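Local structure of putative uncharacterized protein PH0242 (Pyrococcus horikoshii, 3VU1) at residues Ser22-Ser25 with Lys26-Ala30; Gly270-Pro274 with Gly275-Leu279; Ile283-Gly287 with Arg288-Asn292. The protein belongs to the AglB family of archaeal oligosaccharyltransferases and is represented here by its C-terminal globular domain, which carries a bound calcium ion. All coordinates share one frame; numbering follows the deposited sequence.

Interaction 1 of 3, residues Ser22-Ser25 with Lys26-Ala30; sequences SNTS and KYATA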
ATOM      1  N   SER A  22      17.463 -11.776   3.232  1.00 46.93           N
ATOM      2  CA  SER A  22      17.887 -12.910   2.394  1.00 46.96           C
ATOM      3  C   SER A  22      17.300 -12.916   0.994  1.00 47.57           C
ATOM      4  O   SER A  22      17.826 -13.600   0.140  1.00 58.65           O
ATOM      5  CB  SER A  22      17.510 -14.245   3.050  1.00 50.13           C
ATOM      6  OG  SER A  22      18.281 -14.486   4.214  1.00 59.96           O
ATOM      7  N   ASN A  23      16.208 -12.191   0.755  1.00 44.72           N
ATOM      8  CA  ASN A  23      15.400 -12.370  -0.471  1.00 42.83           C
ATOM      9  C   ASN A  23      15.191 -11.092  -1.296  1.00 42.91           C
ATOM     10  O   ASN A  23      14.708 -11.142  -2.410  1.00 49.65           O
ATOM     11  CB  ASN A  23      14.031 -13.025  -0.149  1.00 42.68           C
ATOM     12  CG  ASN A  23      14.149 -14.492   0.306  1.00 43.73           C
ATOM     13  OD1 ASN A  23      14.562 -14.794   1.419  1.00 41.79           O
ATOM     14  ND2 ASN A  23      13.746 -15.402  -0.560  1.00 48.00           N
ATOM     15  N   THR A  24      15.558  -9.944  -0.760  1.00 42.09           N
ATOM     16  CA  THR A  24      15.325  -8.704  -1.466  1.00 42.40           C
ATOM     17  C   THR A  24      16.654  -8.048  -1.741  1.00 45.85           C
ATOM     18  O   THR A  24      17.638  -8.290  -1.034  1.00 48.17           O
ATOM     19  CB  THR A  24      14.409  -7.737  -0.667  1.00 42.99           C
ATOM     20  OG1 THR A  24      15.088  -7.229   0.487  1.00 42.60           O
ATOM     21  CG2 THR A  24      13.155  -8.433  -0.197  1.00 42.72           C
ATOM     22  N   SER A  25      16.678  -7.214  -2.774  1.00 50.06           N
ATOM     23  CA  SER A  25      17.826  -6.369  -3.088  1.00 49.59           C
ATOM     24  C   SER A  25      18.264  -5.530  -1.891  1.00 51.96           C
ATOM     25  O   SER A  25      17.440  -5.138  -1.058  1.00 52.02           O
ATOM     26  CB  SER A  25      17.459  -5.424  -4.225  1.00 48.80           C
ATOM     27  OG  SER A  25      18.299  -4.281  -4.203  1.00 53.40           O
ATOM     28  N   LYS A  26      19.557  -5.231  -1.833  1.00 53.50           N
ATOM     29  CA  LYS A  26      20.110  -4.423  -0.754  1.00 56.78           C
ATOM     30  C   LYS A  26      19.701  -2.958  -0.914  1.00 54.53           C
ATOM     31  O   LYS A  26      20.004  -2.135  -0.049  1.00 57.60           O
ATOM     32  CB  LYS A  26      21.644  -4.560  -0.688  1.00 61.52           C
ATOM     33  CG  LYS A  26      22.387  -3.942  -1.871  1.00 64.86           C
ATOM     34  CD  LYS A  26      23.899  -4.049  -1.737  1.00 68.02           C
ATOM     35  CE  LYS A  26      24.570  -4.198  -3.100  1.00 68.67           C
ATOM     36  NZ  LYS A  26      26.037  -3.992  -3.000  1.00 64.29           N
ATOM     37  N   TYR A  27      19.016  -2.648  -2.018  1.00 51.64           N
ATOM     38  CA  TYR A  27      18.527  -1.291  -2.308  1.00 49.18           C
ATOM     39  C   TYR A  27      17.001  -1.172  -2.194  1.00 48.64           C
ATOM     40  O   TYR A  27      16.425  -0.110  -2.477  1.00 44.71           O
ATOM     41  CB  TYR A  27      19.010  -0.821  -3.684  1.00 49.56           C
ATOM     42  CG  TYR A  27      20.517  -0.805  -3.801  1.00 59.38           C
ATOM     43  CD1 TYR A  27      21.155  -1.322  -4.927  1.00 58.60           C
ATOM     44  CD2 TYR A  27      21.319  -0.298  -2.760  1.00 63.00           C
ATOM     45  CE1 TYR A  27      22.539  -1.326  -5.028  1.00 59.29           C
ATOM     46  CE2 TYR A  27      22.705  -0.300  -2.855  1.00 64.25           C
ATOM     47  CZ  TYR A  27      23.306  -0.817  -3.992  1.00 65.60           C
ATOM     48  OH  TYR A  27      24.683  -0.828  -4.095  1.00 71.54           O
ATOM     49  N   ALA A  28      16.357  -2.267  -1.782  1.00 45.46           N
ATOM     50  CA  ALA A  28      14.913  -2.306  -1.603  1.00 41.95           C
ATOM     51  C   ALA A  28      14.475  -1.489  -0.384  1.00 42.54           C
ATOM     52  O   ALA A  28      15.186  -1.400   0.611  1.00 40.53           O
ATOM     53  CB  ALA A  28      14.464  -3.740  -1.451  1.00 41.28           C
ATOM     54  N   THR A  29      13.279  -0.918  -0.483  1.00 46.97           N
ATOM     55  CA  THR A  29      12.671  -0.076   0.543  1.00 45.67           C
ATOM     56  C   THR A  29      11.500  -0.795   1.230  1.00 44.97           C
ATOM     57  O   THR A  29      10.525  -1.171   0.588  1.00 46.20           O
ATOM     58  CB  THR A  29      12.140   1.209  -0.117  1.00 47.40           C
ATOM     59  OG1 THR A  29      13.232   1.935  -0.672  1.00 48.21           O
ATOM     60  CG2 THR A  29      11.436   2.099   0.882  1.00 50.92           C
ATOM     61  N   ALA A  30      11.598  -0.983   2.536  1.00 43.67           N
ATOM     62  CA  ALA A  30      10.480  -1.507   3.311  1.00 39.80           C
ATOM     63  C   ALA A  30       9.965  -0.422   4.248  1.00 39.92           C
ATOM     64  O   ALA A  30      10.743   0.428   4.696  1.00 44.33           O
ATOM     65  CB  ALA A  30      10.915  -2.728   4.098  1.00 37.87           C
TER
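A type I beta turn from S25 to A28, combined with an ST turn at S25, carries the chain away from helix 13-23. The turn is closed by the backbone bond from A28 N to S25 O, 3.2 Å long. The ST turn starts at the same residue and ends one residue earlier: S25 OG accepts the amide of Y27, with an OG to N distance of 2.8 Å and an N-H...O angle of 163°. The S25 hydroxyl lies on the carbonyl side (chi1 157°) and reaches forward past K26 to that amide. D382 OD1 is a second hydrogen-bonding partner of the same hydroxyl, which therefore links the turn to a distant loop. The CB of A28 points back to the first half of the turn and lies 4.0 Å from T24 OG1, whose own hydrogen bond goes to L20 O in the last turn of the helix. At the corner itself, K26 CG rests over the centre of the Y27 ring, 3.7 Å above its plane. T24 and A28 both lean on Y86 of strand 86-90, and T24 also touches W19 of helix 13-23, while T29 pairs with N85 and Y86 as the chain enters strand 30-32.

Interaction 2 of 3, residues Gly270-Pro274 with Gly275-Leu279; sequences GKLSP and GKHTL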
ATOM      1  N   GLY A 270      -6.442 -18.842 -15.089  1.00 43.45           N
ATOM      2  CA  GLY A 270      -5.347 -18.991 -14.141  1.00 41.87           C
ATOM      3  C   GLY A 270      -4.135 -19.092 -15.042  1.00 44.35           C
ATOM      4  O   GLY A 270      -3.701 -18.090 -15.574  1.00 47.53           O
ATOM      5  N   LYS A 271      -3.635 -20.307 -15.274  1.00 45.03           N
ATOM      6  CA  LYS A 271      -2.526 -20.561 -16.210  1.00 41.29           C
ATOM      7  C   LYS A 271      -2.832 -20.169 -17.665  1.00 39.71           C
ATOM      8  O   LYS A 271      -3.987 -20.045 -18.055  1.00 37.89           O
ATOM      9  CB  LYS A 271      -2.098 -22.030 -16.135  1.00 45.59           C
ATOM     10  CG  LYS A 271      -1.612 -22.449 -14.748  1.00 54.15           C
ATOM     11  CD  LYS A 271      -1.003 -23.848 -14.750  1.00 64.61           C
ATOM     12  CE  LYS A 271      -0.459 -24.261 -13.381  1.00 68.07           C
ATOM     13  NZ  LYS A 271      -1.546 -24.695 -12.455  1.00 72.99           N
ATOM     14  N   LEU A 272      -1.775 -19.950 -18.447  1.00 36.95           N
ATOM     15  CA  LEU A 272      -1.867 -19.664 -19.874  1.00 34.39           C
ATOM     16  C   LEU A 272      -0.980 -20.632 -20.683  1.00 35.62           C
ATOM     17  O   LEU A 272       0.166 -20.893 -20.319  1.00 34.18           O
ATOM     18  CB  LEU A 272      -1.439 -18.220 -20.168  1.00 31.87           C
ATOM     19  CG  LEU A 272      -2.413 -17.073 -19.894  1.00 31.50           C
ATOM     20  CD1 LEU A 272      -1.682 -15.741 -20.021  1.00 28.66           C
ATOM     21  CD2 LEU A 272      -3.618 -17.098 -20.833  1.00 30.74           C
ATOM     22  N   SER A 273      -1.514 -21.155 -21.781  1.00 38.05           N
ATOM     23  CA  SER A 273      -0.755 -22.034 -22.683  1.00 37.42           C
ATOM     24  C   SER A 273       0.117 -21.204 -23.596  1.00 35.29           C
ATOM     25  O   SER A 273      -0.244 -20.081 -23.930  1.00 36.88           O
ATOM     26  CB  SER A 273      -1.727 -22.824 -23.556  1.00 37.26           C
ATOM     27  OG  SER A 273      -2.450 -21.948 -24.417  1.00 40.58           O
ATOM     28  N   PRO A 274       1.254 -21.752 -24.043  1.00 36.44           N
ATOM     29  CA  PRO A 274       1.956 -21.072 -25.165  1.00 35.82           C
ATOM     30  C   PRO A 274       1.031 -21.043 -26.393  1.00 37.10           C
ATOM     31  O   PRO A 274       0.088 -21.820 -26.437  1.00 39.47           O
ATOM     32  CB  PRO A 274       3.160 -21.985 -25.441  1.00 34.05           C
ATOM     33  CG  PRO A 274       3.307 -22.840 -24.212  1.00 33.70           C
ATOM     34  CD  PRO A 274       1.950 -22.970 -23.579  1.00 33.62           C
ATOM     35  N   GLY A 275       1.294 -20.177 -27.367  1.00 36.83           N
ATOM     36  CA  GLY A 275       0.428 -20.015 -28.529  1.00 38.43           C
ATOM     37  C   GLY A 275      -0.248 -18.648 -28.500  1.00 44.35           C
ATOM     38  O   GLY A 275      -0.003 -17.846 -27.577  1.00 46.94           O
ATOM     39  N   LYS A 276      -1.108 -18.383 -29.496  1.00 42.54           N
ATOM     40  CA  LYS A 276      -1.826 -17.102 -29.612  1.00 40.66           C
ATOM     41  C   LYS A 276      -2.925 -16.935 -28.578  1.00 39.19           C
ATOM     42  O   LYS A 276      -3.642 -17.883 -28.264  1.00 40.74           O
ATOM     43  CB  LYS A 276      -2.409 -16.892 -31.013  1.00 42.00           C
ATOM     44  CG  LYS A 276      -1.337 -16.597 -32.031  1.00 52.63           C
ATOM     45  CD  LYS A 276      -1.854 -16.390 -33.444  1.00 57.38           C
ATOM     46  CE  LYS A 276      -0.663 -16.389 -34.407  1.00 65.23           C
ATOM     47  NZ  LYS A 276      -1.010 -15.806 -35.740  1.00 71.40           N
ATOM     48  N   HIS A 277      -3.057 -15.722 -28.055  1.00 35.20           N
ATOM     49  CA  HIS A 277      -4.151 -15.411 -27.171  1.00 34.72           C
ATOM     50  C   HIS A 277      -4.658 -14.028 -27.430  1.00 34.72           C
ATOM     51  O   HIS A 277      -3.918 -13.129 -27.857  1.00 37.00           O
ATOM     52  CB  HIS A 277      -3.694 -15.480 -25.718  1.00 35.96           C
ATOM     53  CG  HIS A 277      -3.374 -16.866 -25.219  1.00 33.90           C
ATOM     54  ND1 HIS A 277      -4.298 -17.636 -24.572  1.00 33.90           N
ATOM     55  CD2 HIS A 277      -2.170 -17.595 -25.223  1.00 32.31           C
ATOM     56  CE1 HIS A 277      -3.715 -18.806 -24.182  1.00 35.45           C
ATOM     57  NE2 HIS A 277      -2.414 -18.781 -24.582  1.00 36.81           N
ATOM     58  N   THR A 278      -5.930 -13.826 -27.152  1.00 33.88           N
ATOM     59  CA  THR A 278      -6.444 -12.493 -27.048  1.00 34.10           C
ATOM     60  C   THR A 278      -6.872 -12.342 -25.605  1.00 36.60           C
ATOM     61  O   THR A 278      -7.689 -13.121 -25.099  1.00 42.77           O
ATOM     62  CB  THR A 278      -7.582 -12.246 -28.045  1.00 33.52           C
ATOM     63  OG1 THR A 278      -7.002 -12.112 -29.339  1.00 35.18           O
ATOM     64  CG2 THR A 278      -8.324 -10.950 -27.745  1.00 34.25           C
ATOM     65  N   LEU A 279      -6.294 -11.352 -24.938  1.00 36.88           N
ATOM     66  CA  LEU A 279      -6.438 -11.206 -23.497  1.00 35.00           C
ATOM     67  C   LEU A 279      -7.049  -9.862 -23.166  1.00 35.64           C
ATOM     68  O   LEU A 279      -6.779  -8.850 -23.843  1.00 39.52           O
ATOM     69  CB  LEU A 279      -5.069 -11.332 -22.824  1.00 33.89           C
ATOM     70  CG  LEU A 279      -4.246 -12.594 -23.078  1.00 33.97           C
ATOM     71  CD1 LEU A 279      -2.864 -12.422 -22.474  1.00 31.80           C
ATOM     72  CD2 LEU A 279      -4.942 -13.823 -22.500  1.00 32.97           C
TER
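The imidazole NE2 of H277 donates to the backbone carbonyl of S273, with NE2 and O 2.6 Å apart, and has a second, weak bond to S273 OG at 3.2 Å. The carbonyl takes the main share. It lies at the edge of the imidazole, close to the ring plane, and its N-H...O angle is 153°, whereas the angle to the hydroxyl is only 121°. S273 OG sits between its backbone N and carbonyl carbon (chi1 65°), which brings it round to the same ring nitrogen; it also has a weak bond of its own to P274 O. At the other nitrogen, ND1 is hydrogen-bonded to D260 OD2 of strand 253-262. The ring is thus gripped at both nitrogens and its rotation fixed, and the aspartate would probably polarise the imidazole and strengthen donation from NE2.

The loop between strands 265-268 and 275-285 here turns back on the start of the latter strand, in an antiparallel sheet of the Peripheral 1 domain. G275 begins the strand at a positive phi, where a beta carbon would collide with the carbonyl oxygen of P274. H277 and L279, two residues apart on the strand, point to the same side and meet L272 from the loop. One methyl of that leucine serves both: L272 CD2 makes a CH-pi contact over a face of the imidazole, 4.0 Å from the H277 ring centroid and offset toward the rim, and lies 3.9 Å from L279 CD2. L331 of strand 325-331 touches both L272 and H277, and L279 reaches on to F339 of strand 336-356.

Interaction 3 of 3, residues Ile283-Gly287 with Arg288-Asn292; sequences ISAFG and RDIKN. With CA (calcium ion), chain C.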
ATOM      1  N   ILE A 283      -6.689  -3.640 -15.073  1.00 38.12           N
ATOM      2  CA  ILE A 283      -5.551  -2.962 -14.478  1.00 35.80           C
ATOM      3  C   ILE A 283      -5.938  -2.183 -13.228  1.00 35.77           C
ATOM      4  O   ILE A 283      -6.944  -1.462 -13.202  1.00 36.96           O
ATOM      5  CB  ILE A 283      -4.873  -2.062 -15.517  1.00 34.74           C
ATOM      6  CG1 ILE A 283      -4.146  -2.975 -16.517  1.00 36.03           C
ATOM      7  CG2 ILE A 283      -3.949  -1.053 -14.844  1.00 32.65           C
ATOM      8  CD1 ILE A 283      -3.413  -2.284 -17.652  1.00 35.09           C
ATOM      9  N   SER A 284      -5.148  -2.357 -12.181  1.00 34.12           N
ATOM     10  CA  SER A 284      -5.263  -1.515 -11.004  1.00 32.14           C
ATOM     11  C   SER A 284      -4.037  -0.613 -10.879  1.00 30.01           C
ATOM     12  O   SER A 284      -2.923  -1.105 -10.745  1.00 32.09           O
ATOM     13  CB  SER A 284      -5.438  -2.382  -9.771  1.00 32.51           C
ATOM     14  OG  SER A 284      -5.314  -1.592  -8.620  1.00 34.73           O
ATOM     15  N   ALA A 285      -4.235   0.699 -10.987  1.00 28.25           N
ATOM     16  CA  ALA A 285      -3.140   1.663 -10.795  1.00 27.63           C
ATOM     17  C   ALA A 285      -3.294   2.360  -9.447  1.00 28.37           C
ATOM     18  O   ALA A 285      -4.315   3.034  -9.182  1.00 28.05           O
ATOM     19  CB  ALA A 285      -3.081   2.680 -11.928  1.00 26.11           C
ATOM     20  N   PHE A 286      -2.288   2.188  -8.595  1.00 27.42           N
ATOM     21  CA  PHE A 286      -2.403   2.619  -7.209  1.00 29.96           C
ATOM     22  C   PHE A 286      -1.655   3.922  -6.836  1.00 32.18           C
ATOM     23  O   PHE A 286      -0.435   3.938  -6.628  1.00 34.38           O
ATOM     24  CB  PHE A 286      -1.986   1.487  -6.246  1.00 29.29           C
ATOM     25  CG  PHE A 286      -2.390   1.756  -4.827  1.00 28.51           C
ATOM     26  CD1 PHE A 286      -3.643   1.357  -4.364  1.00 25.71           C
ATOM     27  CD2 PHE A 286      -1.543   2.477  -3.974  1.00 26.46           C
ATOM     28  CE1 PHE A 286      -4.023   1.627  -3.065  1.00 27.04           C
ATOM     29  CE2 PHE A 286      -1.927   2.762  -2.684  1.00 25.47           C
ATOM     30  CZ  PHE A 286      -3.167   2.333  -2.228  1.00 27.40           C
ATOM     31  N   GLY A 287      -2.393   5.011  -6.706  1.00 34.48           N
ATOM     32  CA  GLY A 287      -1.780   6.255  -6.272  1.00 34.66           C
ATOM     33  C   GLY A 287      -1.168   7.139  -7.342  1.00 35.75           C
ATOM     34  O   GLY A 287      -1.060   8.345  -7.132  1.00 41.12           O
ATOM     35  N   ARG A 288      -0.728   6.570  -8.460  1.00 34.30           N
ATOM     36  CA  ARG A 288      -0.277   7.394  -9.586  1.00 34.21           C
ATOM     37  C   ARG A 288      -0.798   6.933 -10.951  1.00 37.49           C
ATOM     38  O   ARG A 288      -1.045   5.742 -11.174  1.00 39.29           O
ATOM     39  CB  ARG A 288       1.251   7.578  -9.596  1.00 30.81           C
ATOM     40  CG  ARG A 288       2.046   6.341  -9.929  1.00 32.68           C
ATOM     41  CD  ARG A 288       3.519   6.636 -10.197  1.00 32.35           C
ATOM     42  NE  ARG A 288       4.061   7.519  -9.165  1.00 34.89           N
ATOM     43  CZ  ARG A 288       5.154   8.277  -9.287  1.00 32.09           C
ATOM     44  NH1 ARG A 288       5.876   8.262 -10.406  1.00 32.07           N
ATOM     45  NH2 ARG A 288       5.520   9.056  -8.279  1.00 27.43           N
ATOM     46  N   ASP A 289      -0.954   7.883 -11.868  1.00 39.81           N
ATOM     47  CA  ASP A 289      -1.408   7.571 -13.223  1.00 38.65           C
ATOM     48  C   ASP A 289      -0.428   6.730 -14.032  1.00 36.93           C
ATOM     49  O   ASP A 289       0.795   6.773 -13.797  1.00 34.97           O
ATOM     50  CB  ASP A 289      -1.707   8.866 -13.983  1.00 38.03           C
ATOM     51  CG  ASP A 289      -2.842   9.657 -13.362  1.00 38.98           C
ATOM     52  OD1 ASP A 289      -3.792   9.081 -12.774  1.00 39.07           O
ATOM     53  OD2 ASP A 289      -2.774  10.882 -13.466  1.00 42.74           O
ATOM     54  N   ILE A 290      -0.965   5.976 -14.994  1.00 36.21           N
ATOM     55  CA  ILE A 290      -0.145   5.441 -16.099  1.00 37.72           C
ATOM     56  C   ILE A 290       0.002   6.562 -17.147  1.00 37.98           C
ATOM     57  O   ILE A 290      -1.003   7.171 -17.505  1.00 39.84           O
ATOM     58  CB  ILE A 290      -0.812   4.200 -16.715  1.00 37.94           C
ATOM     59  CG1 ILE A 290      -0.949   3.115 -15.642  1.00 38.78           C
ATOM     60  CG2 ILE A 290       0.001   3.674 -17.885  1.00 36.19           C
ATOM     61  CD1 ILE A 290      -2.042   2.106 -15.896  1.00 39.65           C
ATOM     62  N   LYS A 291       1.230   6.861 -17.583  1.00 37.27           N
ATOM     63  CA  LYS A 291       1.526   7.888 -18.615  1.00 40.25           C
ATOM     64  C   LYS A 291       2.579   7.374 -19.565  1.00 40.46           C
ATOM     65  O   LYS A 291       3.673   6.988 -19.122  1.00 38.37           O
ATOM     66  CB  LYS A 291       2.122   9.174 -18.027  1.00 43.82           C
ATOM     67  CG  LYS A 291       1.167  10.038 -17.232  1.00 54.14           C
ATOM     68  CD  LYS A 291       1.818  11.298 -16.678  1.00 58.46           C
ATOM     69  CE  LYS A 291       2.655  11.008 -15.444  1.00 60.68           C
ATOM     70  NZ  LYS A 291       2.858  12.240 -14.634  1.00 68.15           N
ATOM     71  N   ASN A 292       2.276   7.399 -20.866  1.00 39.85           N
ATOM     72  CA  ASN A 292       3.288   7.115 -21.895  1.00 37.33           C
ATOM     73  C   ASN A 292       3.961   5.832 -21.583  1.00 33.70           C
ATOM     74  O   ASN A 292       5.169   5.801 -21.453  1.00 34.61           O
ATOM     75  CB  ASN A 292       4.362   8.226 -21.962  1.00 37.52           C
ATOM     76  CG  ASN A 292       3.764   9.608 -22.166  1.00 37.83           C
ATOM     77  OD1 ASN A 292       2.895   9.818 -23.010  1.00 41.12           O
ATOM     78  ND2 ASN A 292       4.196  10.544 -21.360  1.00 39.06           N
TER
HETATM   79 CA    CA C1001      -6.505   2.861  -8.453  1.00 49.75          CA
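The ring of F286 forms a T-shaped (edge-to-face) pair with F236, beside L232 and N235 of helix 228-235, at a tight bend where A285 meets R288 and I290; the side chains of these three all touch F253. The bend joins the end of strand 275-285 to the short strand 290-291 and carries part of a calcium site. A285 O binds the calcium ion at 2.3 Å; E76, H319 and E322 supply the remaining protein ligands. Two residues on, G287 N is hydrogen-bonded to E76 OE1, an oxygen that itself binds the metal, so the bend helps to position a calcium ligand as well as providing one. D289 OD1 accepts the backbone amide of H319, whose carbonyl oxygen is a calcium ligand, and probably helps to hold that residue in place. G287 makes the corner with phi 87°, an angle at which a beta carbon would be jammed against the carbonyl oxygen of F286.

Beyond the glycine, R288 swings its CG between the backbone N and carbonyl carbon (chi1 70°) and bends again further out, and its NE forms a salt bridge with D78. A285 CB packs against the carbonyl oxygen R288 O at 3.8 Å. The rest is apolar, with the tip of I290 beside two residues of the strand: its CD1 is 3.8 Å from I283 CG2 and 4.1 Å from A285 CB.

Overall arrangement
The three contacts follow one another along the chain without interleaving. Interaction 1, at the exit of helix 13-23, leads directly into strand 30-32, an outermost strand of a four-stranded mixed sheet, and lies far in sequence from the other two. Interactions 2 and 3 fall at the two ends of strand 275-285, with centres about 24 Å apart, and both belong to the Peripheral 1 domain. That strand therefore runs from interaction 2, centred about 30 Å from the centre of the chain, inward to the calcium site. Interaction 1 lies about 24 Å from interaction 3 and about 32 Å from interaction 2, centre to centre, and touches neither; its nearest atoms are about 13 Å from interaction 3.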